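Peptidoglycan D,D-transpeptidase PbpA (PDB 3UN7) probably catalyses transpeptidation, cross-linking the peptidoglycan of the Mycobacterium tuberculosis cell wall, and is probably required for the regulation of cell length. Local coordinates at residues 303-306 with 310-313; 213-218 with 257-262; 52-57 with 116-121; 87-92 with 344-349. All blocks are in the same frame, centred on the assembly; numbering follows the deposited sequence.

Contact 1: residues 303-306 with 310-313; sequences LGMT and QKDV
Met305 and Thr306, on the last turn of helix 300-306, meet the chain as it doubles back at Gln310. The backbone N of Gln310 donates to Met305 O at 2.9 Å, somewhat bent and tilted from the carbonyl plane. Beside this bond the Met305 chain, extended through SD, bends at its last torsion (chi3 58°) and lays CE 3.5 Å from Lys311 N. Nearer the backbone, Met305 CB touches Lys311 CB at 3.8 Å. On the buried side the methyls Thr306 CG2 and Val313 CG2 press together at 3.5 Å, tighter than usual for two carbons.

Residues 310-313 form a type II' beta turn, closed by Val313 N to Gln310 O at 3.1 Å, which brings the valine back toward the helix in this part of the transpeptidase domain. A water between Thr306 OG1 and Asp312 N sits unusually close to the hydroxyl, so that bridge is doubtful; the hydroxyl also bonds Ala302 O one helical turn back. Further out, the Gln310 side chain leads away from the helix and its OE1 receives Glu400 N, just after strand 393-399. This glutamine lies about 7 Å, side chain to side chain, from Ser193, the probable acyl-ester nucleophile.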
loop_
_atom_site.group_PDB
_atom_site.type_symbol
_atom_site.label_atom_id
_atom_site.label_comp_id
_atom_site.label_asym_id
_atom_site.label_seq_id
_atom_site.Cartn_x
_atom_site.Cartn_y
_atom_site.Cartn_z
ATOM N N LEU A 303 -17.161 16.709 7.932
ATOM C CA LEU A 303 -16.106 17.350 7.130
ATOM C C LEU A 303 -14.879 17.666 7.978
ATOM O O LEU A 303 -13.736 17.407 7.561
ATOM C CB LEU A 303 -16.612 18.627 6.437
ATOM C CG LEU A 303 -15.580 19.470 5.667
ATOM C CD1 LEU A 303 -14.872 18.665 4.580
ATOM C CD2 LEU A 303 -16.257 20.670 5.050
ATOM N N GLY A 304 -15.108 18.222 9.169
ATOM C CA GLY A 304 -14.006 18.469 10.101
ATOM C C GLY A 304 -13.168 17.218 10.326
ATOM O O GLY A 304 -11.944 17.261 10.223
ATOM N N MET A 305 -13.840 16.110 10.632
ATOM C CA MET A 305 -13.189 14.830 10.916
ATOM C C MET A 305 -12.545 14.220 9.665
ATOM O O MET A 305 -11.481 13.606 9.749
ATOM C CB MET A 305 -14.198 13.845 11.527
ATOM C CG MET A 305 -14.589 14.129 12.988
ATOM S SD MET A 305 -15.733 12.869 13.667
ATOM C CE MET A 305 -14.734 11.373 13.422
ATOM N N THR A 306 -13.194 14.397 8.513
ATOM C CA THR A 306 -12.676 13.923 7.226
ATOM C C THR A 306 -11.346 14.575 6.867
ATOM O O THR A 306 -10.465 13.926 6.283
ATOM C CB THR A 306 -13.707 14.143 6.084
ATOM O OG1 THR A 306 -14.876 13.349 6.340
ATOM C CG2 THR A 306 -13.124 13.758 4.708
ATOM N N GLN A 310 -10.280 11.039 9.276
ATOM C CA GLN A 310 -11.146 10.194 10.089
ATOM C C GLN A 310 -12.548 10.103 9.481
ATOM O O GLN A 310 -12.694 10.063 8.255
ATOM C CB GLN A 310 -11.192 10.677 11.559
ATOM C CG GLN A 310 -9.839 10.680 12.300
ATOM C CD GLN A 310 -9.159 9.303 12.404
ATOM O OE1 GLN A 310 -7.998 9.218 12.788
ATOM N NE2 GLN A 310 -9.892 8.227 12.095
ATOM N N LYS A 311 -13.568 10.072 10.340
ATOM C CA LYS A 311 -14.947 9.774 9.920
ATOM C C LYS A 311 -15.029 8.556 8.971
ATOM O O LYS A 311 -14.725 7.432 9.377
ATOM C CB LYS A 311 -15.647 11.022 9.352
ATOM C CG LYS A 311 -17.191 10.900 9.210
ATOM C CD LYS A 311 -17.853 10.370 10.496
ATOM C CE LYS A 311 -19.369 10.184 10.363
ATOM N NZ LYS A 311 -20.074 11.370 10.912
ATOM N N ASP A 312 -15.435 8.770 7.724
ATOM C CA ASP A 312 -15.650 7.674 6.780
ATOM C C ASP A 312 -14.507 7.495 5.755
ATOM O O ASP A 312 -14.600 6.657 4.863
ATOM C CB ASP A 312 -16.966 7.856 6.034
ATOM C CG ASP A 312 -18.175 7.898 6.960
ATOM O OD1 ASP A 312 -18.363 6.952 7.743
ATOM O OD2 ASP A 312 -18.951 8.873 6.888
ATOM N N VAL A 313 -13.442 8.276 5.869
ATOM C CA VAL A 313 -12.286 8.088 4.973
ATOM C C VAL A 313 -11.633 6.720 5.198
ATOM O O VAL A 313 -11.288 6.366 6.322
ATOM C CB VAL A 313 -11.236 9.209 5.129
ATOM C CG1 VAL A 313 -10.242 9.183 3.972
ATOM C CG2 VAL A 313 -11.918 10.546 5.183
HETATM O O HOH W 1 -15.661 11.165 5.540
#

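Contact 2: residues 213-218 with 257-262; sequences QLTAAP and FVQLGI
Strand 213-215 runs across helix 257-262 with N-to-C directions 117° apart and axes 7.8 Å apart at their closest, the CA atoms of Leu214 and Gln259 being the nearest pair. Gln259 spans the gap. Its CG stands anti to the backbone N and the chain stays extended, carrying the amide from the helix to the strand. There OE1 takes the N-H of Thr215 at 2.9 Å in a nearly straight bond (173°), approached at a slant to the C=O and moderately tilted from the amide plane. The same oxygen lies 3.4 Å from Leu214 CA, near the CB and CD2 of that leucine, so the acceptor is bordered by carbon atoms of Leu214 and by Thr215 CG2.

Thr215 offers its two branches to different partners. With OG1 opposite the backbone N (chi1 -179°), the hydroxyl accepts from Ala217 N at 3.0 Å, an ST turn that bends the chain as the strand ends. The methyl CG2 is left against the glutamine, 3.7 Å from Gln259 CD. On the buried side of the contact Leu214 CD1 makes a lighter apolar touch with Leu260 CB at 4.2 Å.

The strand is half of a two-stranded antiparallel sheet with 242-244, where Leu214 bonds Val243 through the backbone. Helix 254-264 in turn reaches helix 196-205 through Phe257, which packs on Lys196 and Thr199. A side-chain amide thus stands in for a strand partner: it satisfies the backbone N-H that Thr215 directs away from the sheet, fixing the small sheet to the helical part of the transpeptidase domain.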
loop_
_atom_site.group_PDB
_atom_site.type_symbol
_atom_site.label_atom_id
_atom_site.label_comp_id
_atom_site.label_asym_id
_atom_site.label_seq_id
_atom_site.Cartn_x
_atom_site.Cartn_y
_atom_site.Cartn_z
ATOM N N GLN A 213 -2.326 32.060 7.520
ATOM C CA GLN A 213 -2.356 31.799 8.951
ATOM C C GLN A 213 -3.580 30.999 9.379
ATOM O O GLN A 213 -4.700 31.334 9.009
ATOM C CB GLN A 213 -2.266 33.129 9.717
ATOM C CG GLN A 213 -0.954 33.895 9.447
ATOM C CD GLN A 213 0.268 33.147 9.951
ATOM O OE1 GLN A 213 1.168 32.808 9.178
ATOM N NE2 GLN A 213 0.289 32.858 11.250
ATOM N N LEU A 214 -3.344 29.931 10.144
ATOM C CA LEU A 214 -4.416 29.085 10.675
ATOM C C LEU A 214 -4.287 28.941 12.186
ATOM O O LEU A 214 -3.198 29.132 12.746
ATOM C CB LEU A 214 -4.378 27.693 10.034
ATOM C CG LEU A 214 -4.389 27.618 8.511
ATOM C CD1 LEU A 214 -3.915 26.223 8.040
ATOM C CD2 LEU A 214 -5.761 27.939 7.995
ATOM N N THR A 215 -5.385 28.563 12.834
ATOM C CA THR A 215 -5.412 28.437 14.291
ATOM C C THR A 215 -4.316 27.518 14.833
ATOM O O THR A 215 -4.004 26.478 14.247
ATOM C CB THR A 215 -6.798 28.008 14.841
ATOM O OG1 THR A 215 -6.727 27.930 16.267
ATOM C CG2 THR A 215 -7.243 26.655 14.283
ATOM N N ALA A 216 -3.722 27.947 15.942
ATOM C CA ALA A 216 -2.738 27.160 16.660
ATOM C C ALA A 216 -3.375 26.546 17.905
ATOM O O ALA A 216 -2.699 25.855 18.663
ATOM C CB ALA A 216 -1.542 28.030 17.040
ATOM N N ALA A 217 -4.675 26.792 18.088
ATOM C CA ALA A 217 -5.439 26.362 19.272
ATOM C C ALA A 217 -5.350 24.861 19.527
ATOM O O ALA A 217 -5.396 24.084 18.581
ATOM C CB ALA A 217 -6.920 26.798 19.156
ATOM N N PRO A 218 -5.225 24.456 20.810
ATOM C CA PRO A 218 -5.133 23.047 21.202
ATOM C C PRO A 218 -6.436 22.259 21.009
ATOM O O PRO A 218 -6.392 21.039 20.896
ATOM C CB PRO A 218 -4.764 23.122 22.686
ATOM C CG PRO A 218 -5.299 24.427 23.146
ATOM C CD PRO A 218 -5.146 25.353 21.982
ATOM N N PHE A 257 -5.892 21.880 10.442
ATOM C CA PHE A 257 -6.463 21.181 9.290
ATOM C C PHE A 257 -7.983 20.996 9.359
ATOM O O PHE A 257 -8.654 20.939 8.324
ATOM C CB PHE A 257 -5.701 19.890 9.006
ATOM C CG PHE A 257 -4.368 20.152 8.390
ATOM C CD1 PHE A 257 -4.262 20.333 7.017
ATOM C CD2 PHE A 257 -3.238 20.324 9.185
ATOM C CE1 PHE A 257 -3.037 20.625 6.431
ATOM C CE2 PHE A 257 -2.011 20.619 8.606
ATOM C CZ PHE A 257 -1.914 20.771 7.218
ATOM N N VAL A 258 -8.523 20.926 10.572
ATOM C CA VAL A 258 -9.977 20.937 10.749
ATOM C C VAL A 258 -10.490 22.275 10.203
ATOM O O VAL A 258 -11.397 22.317 9.362
ATOM C CB VAL A 258 -10.370 20.740 12.241
ATOM C CG1 VAL A 258 -11.861 21.021 12.469
ATOM C CG2 VAL A 258 -10.019 19.320 12.689
ATOM N N GLN A 259 -9.873 23.357 10.660
ATOM C CA GLN A 259 -10.228 24.708 10.210
ATOM C C GLN A 259 -10.023 24.859 8.694
ATOM O O GLN A 259 -10.907 25.339 7.988
ATOM C CB GLN A 259 -9.419 25.753 10.990
ATOM C CG GLN A 259 -9.822 27.199 10.719
ATOM C CD GLN A 259 -8.847 28.177 11.310
ATOM O OE1 GLN A 259 -7.636 28.031 11.162
ATOM N NE2 GLN A 259 -9.367 29.175 12.004
ATOM N N LEU A 260 -8.881 24.393 8.196
ATOM C CA LEU A 260 -8.564 24.496 6.771
ATOM C C LEU A 260 -9.532 23.702 5.883
ATOM O O LEU A 260 -9.971 24.199 4.855
ATOM C CB LEU A 260 -7.113 24.066 6.502
ATOM C CG LEU A 260 -6.667 24.104 5.028
ATOM C CD1 LEU A 260 -6.603 25.550 4.519
ATOM C CD2 LEU A 260 -5.331 23.389 4.811
ATOM N N GLY A 261 -9.843 22.468 6.279
ATOM C CA GLY A 261 -10.742 21.620 5.503
ATOM C C GLY A 261 -12.156 22.168 5.448
ATOM O O GLY A 261 -12.789 22.197 4.389
ATOM N N ILE A 262 -12.666 22.589 6.595
ATOM C CA ILE A 262 -13.987 23.221 6.633
ATOM C C ILE A 262 -14.001 24.468 5.733
ATOM O O ILE A 262 -14.943 24.673 4.977
ATOM C CB ILE A 262 -14.454 23.510 8.082
ATOM C CG1 ILE A 262 -14.751 22.188 8.804
ATOM C CG2 ILE A 262 -15.683 24.447 8.100
ATOM C CD1 ILE A 262 -14.774 22.296 10.328
#

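Contact 3: residues 52-57 with 116-121; sequences PEVYAP and AGWDAM
The indole of Trp118 carries Val54 over one face, with Glu53 CB on the same side of the ring plane by the benzo ring and Glu53 OE1 nearer the plane, beyond the CZ2/CH2 rim. Val54 CG2 stands above the five-membered ring, 3.5 Å from the centroid and only 15° off the normal, a clear CH-pi contact; its nearest ring atom is Trp118 CD1 at 3.4 Å. Over the same face, toward the six-membered ring, comes the carbonyl oxygen Glu53 O, 4.2 Å from Trp118 CZ3. Glu53 CB is 4.0 Å from Trp118 CH2, and Glu53 OE1 is 3.6 Å from Trp118 CZ2. The carboxylate is nearly perpendicular to the indole, the planes 85° apart, and so does not stack on it.

The chi1 of Trp118 sets up this fit: CG lies anti to the backbone N (175°), throwing the ring out from helix 111-123 toward helix 52-59. Val54 divides its methyls: CG2 goes to the indole, while CG1 lies 4.0 Å from Trp118 CB and also over one face of the Tyr55 ring, toward its rim.

The contact joins a short helix of the dimerisation region to a helix that packs by Ala116 and Met121 on helix 446-458. Across the two segments the attraction is dispersion and CH-pi, directional in how the methyl sits on the ring; the carboxylate oxygen near the C-H rim probably contributes weakly. Hydrogen bonds come from just outside: Gln114, one turn earlier on the tryptophan's helix, donates NE2 to Val54 O, and Ser151 OG bonds Glu53 O.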
loop_
_atom_site.group_PDB
_atom_site.type_symbol
_atom_site.label_atom_id
_atom_site.label_comp_id
_atom_site.label_asym_id
_atom_site.label_seq_id
_atom_site.Cartn_x
_atom_site.Cartn_y
_atom_site.Cartn_z
ATOM N N PRO A 52 7.787 -18.562 1.612
ATOM C CA PRO A 52 6.329 -18.595 1.466
ATOM C C PRO A 52 5.573 -17.440 2.137
ATOM O O PRO A 52 4.745 -16.807 1.482
ATOM C CB PRO A 52 5.933 -19.947 2.069
ATOM C CG PRO A 52 7.049 -20.300 3.015
ATOM C CD PRO A 52 8.289 -19.621 2.518
ATOM N N GLU A 53 5.857 -17.148 3.404
ATOM C CA GLU A 53 5.106 -16.095 4.119
ATOM C C GLU A 53 5.373 -14.717 3.512
ATOM O O GLU A 53 4.450 -13.896 3.340
ATOM C CB GLU A 53 5.410 -16.091 5.631
ATOM C CG GLU A 53 5.020 -17.380 6.346
ATOM C CD GLU A 53 5.048 -17.269 7.870
ATOM O OE1 GLU A 53 5.282 -16.164 8.404
ATOM O OE2 GLU A 53 4.826 -18.303 8.545
ATOM N N VAL A 54 6.639 -14.477 3.174
ATOM C CA VAL A 54 7.055 -13.205 2.607
ATOM C C VAL A 54 6.288 -12.863 1.324
ATOM O O VAL A 54 5.773 -11.744 1.205
ATOM C CB VAL A 54 8.561 -13.160 2.323
ATOM C CG1 VAL A 54 8.930 -11.834 1.649
ATOM C CG2 VAL A 54 9.349 -13.345 3.622
ATOM N N TYR A 55 6.201 -13.816 0.390
ATOM C CA TYR A 55 5.556 -13.555 -0.920
ATOM C C TYR A 55 4.114 -14.037 -1.061
ATOM O O TYR A 55 3.537 -13.926 -2.133
ATOM C CB TYR A 55 6.411 -14.117 -2.075
ATOM C CG TYR A 55 7.751 -13.436 -2.163
ATOM C CD1 TYR A 55 8.855 -13.965 -1.502
ATOM C CD2 TYR A 55 7.913 -12.250 -2.890
ATOM C CE1 TYR A 55 10.119 -13.339 -1.557
ATOM C CE2 TYR A 55 9.176 -11.623 -2.968
ATOM C CZ TYR A 55 10.253 -12.174 -2.283
ATOM O OH TYR A 55 11.473 -11.576 -2.315
ATOM N N ALA A 56 3.522 -14.572 0.007
ATOM C CA ALA A 56 2.112 -14.995 -0.046
ATOM C C ALA A 56 1.148 -13.945 -0.634
ATOM O O ALA A 56 0.286 -14.292 -1.426
ATOM C CB ALA A 56 1.629 -15.475 1.316
ATOM N N PRO A 57 1.286 -12.655 -0.255
ATOM C CA PRO A 57 0.417 -11.633 -0.840
ATOM C C PRO A 57 0.574 -11.486 -2.361
ATOM O O PRO A 57 -0.338 -10.978 -3.023
ATOM C CB PRO A 57 0.898 -10.349 -0.146
ATOM C CG PRO A 57 1.394 -10.823 1.176
ATOM C CD PRO A 57 2.161 -12.064 0.775
ATOM N N ALA A 116 13.126 -6.603 2.819
ATOM C CA ALA A 116 13.328 -5.530 3.799
ATOM C C ALA A 116 12.026 -5.103 4.467
ATOM O O ALA A 116 11.988 -4.887 5.667
ATOM C CB ALA A 116 14.016 -4.333 3.159
ATOM N N GLY A 117 10.953 -4.981 3.689
ATOM C CA GLY A 117 9.659 -4.602 4.256
ATOM C C GLY A 117 9.185 -5.665 5.227
ATOM O O GLY A 117 8.789 -5.359 6.358
ATOM N N TRP A 118 9.220 -6.917 4.771
ATOM C CA TRP A 118 8.871 -8.061 5.602
ATOM C C TRP A 118 9.696 -8.073 6.879
ATOM O O TRP A 118 9.127 -8.138 7.973
ATOM C CB TRP A 118 9.071 -9.396 4.863
ATOM C CG TRP A 118 8.835 -10.590 5.766
ATOM C CD1 TRP A 118 9.786 -11.392 6.338
ATOM C CD2 TRP A 118 7.568 -11.091 6.219
ATOM N NE1 TRP A 118 9.185 -12.368 7.103
ATOM C CE2 TRP A 118 7.827 -12.209 7.040
ATOM C CE3 TRP A 118 6.240 -10.706 6.006
ATOM C CZ2 TRP A 118 6.806 -12.944 7.655
ATOM C CZ3 TRP A 118 5.222 -11.445 6.616
ATOM C CH2 TRP A 118 5.513 -12.543 7.426
ATOM N N ASP A 119 11.026 -8.034 6.742
ATOM C CA ASP A 119 11.902 -8.116 7.912
ATOM C C ASP A 119 11.591 -6.984 8.880
ATOM O O ASP A 119 11.503 -7.200 10.093
ATOM C CB ASP A 119 13.383 -8.052 7.527
ATOM C CG ASP A 119 13.877 -9.302 6.816
ATOM O OD1 ASP A 119 13.176 -10.338 6.850
ATOM O OD2 ASP A 119 14.992 -9.240 6.235
ATOM N N ALA A 120 11.443 -5.769 8.351
ATOM C CA ALA A 120 11.148 -4.606 9.194
ATOM C C ALA A 120 9.815 -4.757 9.935
ATOM O O ALA A 120 9.718 -4.420 11.114
ATOM C CB ALA A 120 11.169 -3.330 8.384
ATOM N N MET A 121 8.802 -5.284 9.250
ATOM C CA MET A 121 7.505 -5.548 9.871
ATOM C C MET A 121 7.601 -6.630 10.948
ATOM O O MET A 121 6.916 -6.556 11.974
ATOM C CB MET A 121 6.464 -5.944 8.812
ATOM C CG MET A 121 5.952 -4.774 7.958
ATOM S SD MET A 121 5.050 -3.511 8.903
ATOM C CE MET A 121 3.474 -4.326 9.103
#

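Contact 4: residues 87-92 with 344-349; sequences FGRRLA and GPDLAN
Arg89 and Asp346 face each other at the surface, joined by charge more than by packing. Arg89 NH2 stands 3.8 Å from Asp346 OD1, a long salt bridge in which the oxygen lies well out of the guanidinium plane and no N-H points at it. The flat groups are turned 64° apart, and the arginine reaches this place by bending at chi2 (-51°) and again at chi3. Asp346 OD1 has a second, weak ion pair with Arg98 NH1, so the carboxylate probably answers to more than one positive charge.

The firm side lies within the loop. Residues 344-347 make a type I beta turn, Leu347 N bonding Gly344 O at 2.7 Å, and Gly344 N to Ala348 O at 2.8 Å closes the beta hairpin of strands 339-343 and 349-352, the latter an outermost strand of the six-stranded mixed sheet. That turn holds Asp346 out toward helix 87-96. Within the same turn Pro345 packs on Leu86 and Arg101, next to the helix, whereas its approach to the arginine itself is slack, Pro345 CG standing 4.6 Å from Arg89 CB. Asp346, Leu347 and Ala348 are exposed, and a crystal neighbour touches this loop from Pro345 on, so the aspartate's pose may be partly lattice-dependent.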
loop_
_atom_site.group_PDB
_atom_site.type_symbol
_atom_site.label_atom_id
_atom_site.label_comp_id
_atom_site.label_asym_id
_atom_site.label_seq_id
_atom_site.Cartn_x
_atom_site.Cartn_y
_atom_site.Cartn_z
ATOM N N PHE A 87 -1.177 -21.996 -26.758
ATOM C CA PHE A 87 -1.699 -23.273 -27.232
ATOM C C PHE A 87 -1.027 -23.855 -28.482
ATOM O O PHE A 87 -1.194 -25.038 -28.782
ATOM C CB PHE A 87 -3.226 -23.250 -27.353
ATOM C CG PHE A 87 -3.869 -24.493 -26.824
ATOM C CD1 PHE A 87 -4.411 -25.434 -27.692
ATOM C CD2 PHE A 87 -3.883 -24.748 -25.453
ATOM C CE1 PHE A 87 -4.979 -26.598 -27.205
ATOM C CE2 PHE A 87 -4.447 -25.912 -24.951
ATOM C CZ PHE A 87 -5.000 -26.838 -25.829
ATOM N N GLY A 88 -0.255 -23.037 -29.191
ATOM C CA GLY A 88 0.614 -23.536 -30.259
ATOM C C GLY A 88 1.737 -24.399 -29.700
ATOM O O GLY A 88 2.116 -25.412 -30.301
ATOM N N ARG A 89 2.253 -24.010 -28.536
ATOM C CA ARG A 89 3.375 -24.714 -27.907
ATOM C C ARG A 89 2.969 -26.047 -27.265
ATOM O O ARG A 89 3.722 -27.021 -27.336
ATOM C CB ARG A 89 4.109 -23.822 -26.891
ATOM C CG ARG A 89 4.460 -22.417 -27.387
ATOM C CD ARG A 89 5.195 -22.418 -28.731
ATOM N NE ARG A 89 6.647 -22.509 -28.591
ATOM C CZ ARG A 89 7.410 -23.446 -29.152
ATOM N NH1 ARG A 89 6.871 -24.402 -29.908
ATOM N NH2 ARG A 89 8.725 -23.426 -28.958
ATOM N N ARG A 90 1.791 -26.085 -26.642
ATOM C CA ARG A 90 1.325 -27.302 -25.977
ATOM C C ARG A 90 0.932 -28.349 -27.010
ATOM O O ARG A 90 1.165 -29.546 -26.812
ATOM C CB ARG A 90 0.164 -27.020 -25.015
ATOM C CG ARG A 90 -0.095 -28.164 -24.028
ATOM C CD ARG A 90 -1.505 -28.128 -23.453
ATOM N NE ARG A 90 -1.569 -27.520 -22.123
ATOM C CZ ARG A 90 -2.687 -27.392 -21.406
ATOM N NH1 ARG A 90 -3.851 -27.819 -21.885
ATOM N NH2 ARG A 90 -2.650 -26.833 -20.201
ATOM N N LEU A 91 0.344 -27.885 -28.112
ATOM C CA LEU A 91 0.002 -28.756 -29.234
ATOM C C LEU A 91 1.261 -29.354 -29.861
ATOM O O LEU A 91 1.320 -30.564 -30.117
ATOM C CB LEU A 91 -0.845 -28.012 -30.278
ATOM C CG LEU A 91 -2.358 -27.877 -30.022
ATOM C CD1 LEU A 91 -3.002 -26.985 -31.071
ATOM C CD2 LEU A 91 -3.062 -29.240 -29.978
ATOM N N ALA A 92 2.271 -28.510 -30.080
ATOM C CA ALA A 92 3.577 -28.962 -30.565
ATOM C C ALA A 92 4.187 -30.014 -29.634
ATOM O O ALA A 92 4.730 -31.009 -30.102
ATOM C CB ALA A 92 4.527 -27.778 -30.750
ATOM N N GLY A 344 6.474 -17.746 -22.479
ATOM C CA GLY A 344 6.192 -19.163 -22.709
ATOM C C GLY A 344 7.116 -20.076 -21.905
ATOM O O GLY A 344 8.056 -19.599 -21.271
ATOM N N PRO A 345 6.863 -21.398 -21.941
ATOM C CA PRO A 345 7.674 -22.392 -21.226
ATOM C C PRO A 345 9.145 -22.307 -21.622
ATOM O O PRO A 345 10.023 -22.617 -20.816
ATOM C CB PRO A 345 7.114 -23.732 -21.719
ATOM C CG PRO A 345 6.278 -23.416 -22.904
ATOM C CD PRO A 345 5.768 -22.036 -22.690
ATOM N N ASP A 346 9.402 -21.888 -22.856
ATOM C CA ASP A 346 10.769 -21.755 -23.355
ATOM C C ASP A 346 11.255 -20.287 -23.271
ATOM O O ASP A 346 12.274 -19.899 -23.863
ATOM C CB ASP A 346 10.880 -22.384 -24.756
ATOM C CG ASP A 346 10.778 -23.916 -24.718
ATOM O OD1 ASP A 346 10.224 -24.529 -25.663
ATOM O OD2 ASP A 346 11.255 -24.525 -23.736
ATOM N N LEU A 347 10.505 -19.494 -22.509
ATOM C CA LEU A 347 10.832 -18.107 -22.156
ATOM C C LEU A 347 10.720 -17.065 -23.281
ATOM O O LEU A 347 11.140 -15.927 -23.112
ATOM C CB LEU A 347 12.179 -18.015 -21.422
ATOM C CG LEU A 347 12.307 -18.951 -20.216
ATOM C CD1 LEU A 347 13.741 -18.961 -19.682
ATOM C CD2 LEU A 347 11.303 -18.578 -19.128
ATOM N N ALA A 348 10.138 -17.447 -24.415
ATOM C CA ALA A 348 9.816 -16.464 -25.450
ATOM C C ALA A 348 8.738 -15.519 -24.923
ATOM O O ALA A 348 7.858 -15.925 -24.153
ATOM C CB ALA A 348 9.346 -17.153 -26.700
ATOM N N ASN A 349 8.823 -14.255 -25.331
ATOM C CA ASN A 349 7.897 -13.226 -24.879
ATOM C C ASN A 349 6.458 -13.476 -25.374
ATOM O O ASN A 349 6.242 -13.829 -26.540
ATOM C CB ASN A 349 8.410 -11.871 -25.354
ATOM C CG ASN A 349 7.537 -10.733 -24.930
ATOM O OD1 ASN A 349 7.367 -10.470 -23.739
ATOM N ND2 ASN A 349 6.998 -10.016 -25.906
#

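Overall arrangement
From the N terminus, helix 52-59 opens contact 3 and helix 87-96 opens contact 4 before helix 111-123 closes contact 3, so the two loops cross. Contact 4 stays open through most of the transpeptidase domain and closes only at 344-349, at the edge of the mixed sheet. Contacts 2 and 1 both fall within that long loop, one after the other, and lie on the far side of the chain's centre; the centres of contacts 2 and 4 are about 62 Å apart. Contact 4 ties the dimerisation and transpeptidase regions together, while contact 3 joins helix 52-59 to helix 111-123. Contacts 1 and 2 lie wholly within the transpeptidase region and adjoin each other, Leu303 and Gly304 packing on Val258, Gly261 and Ile262.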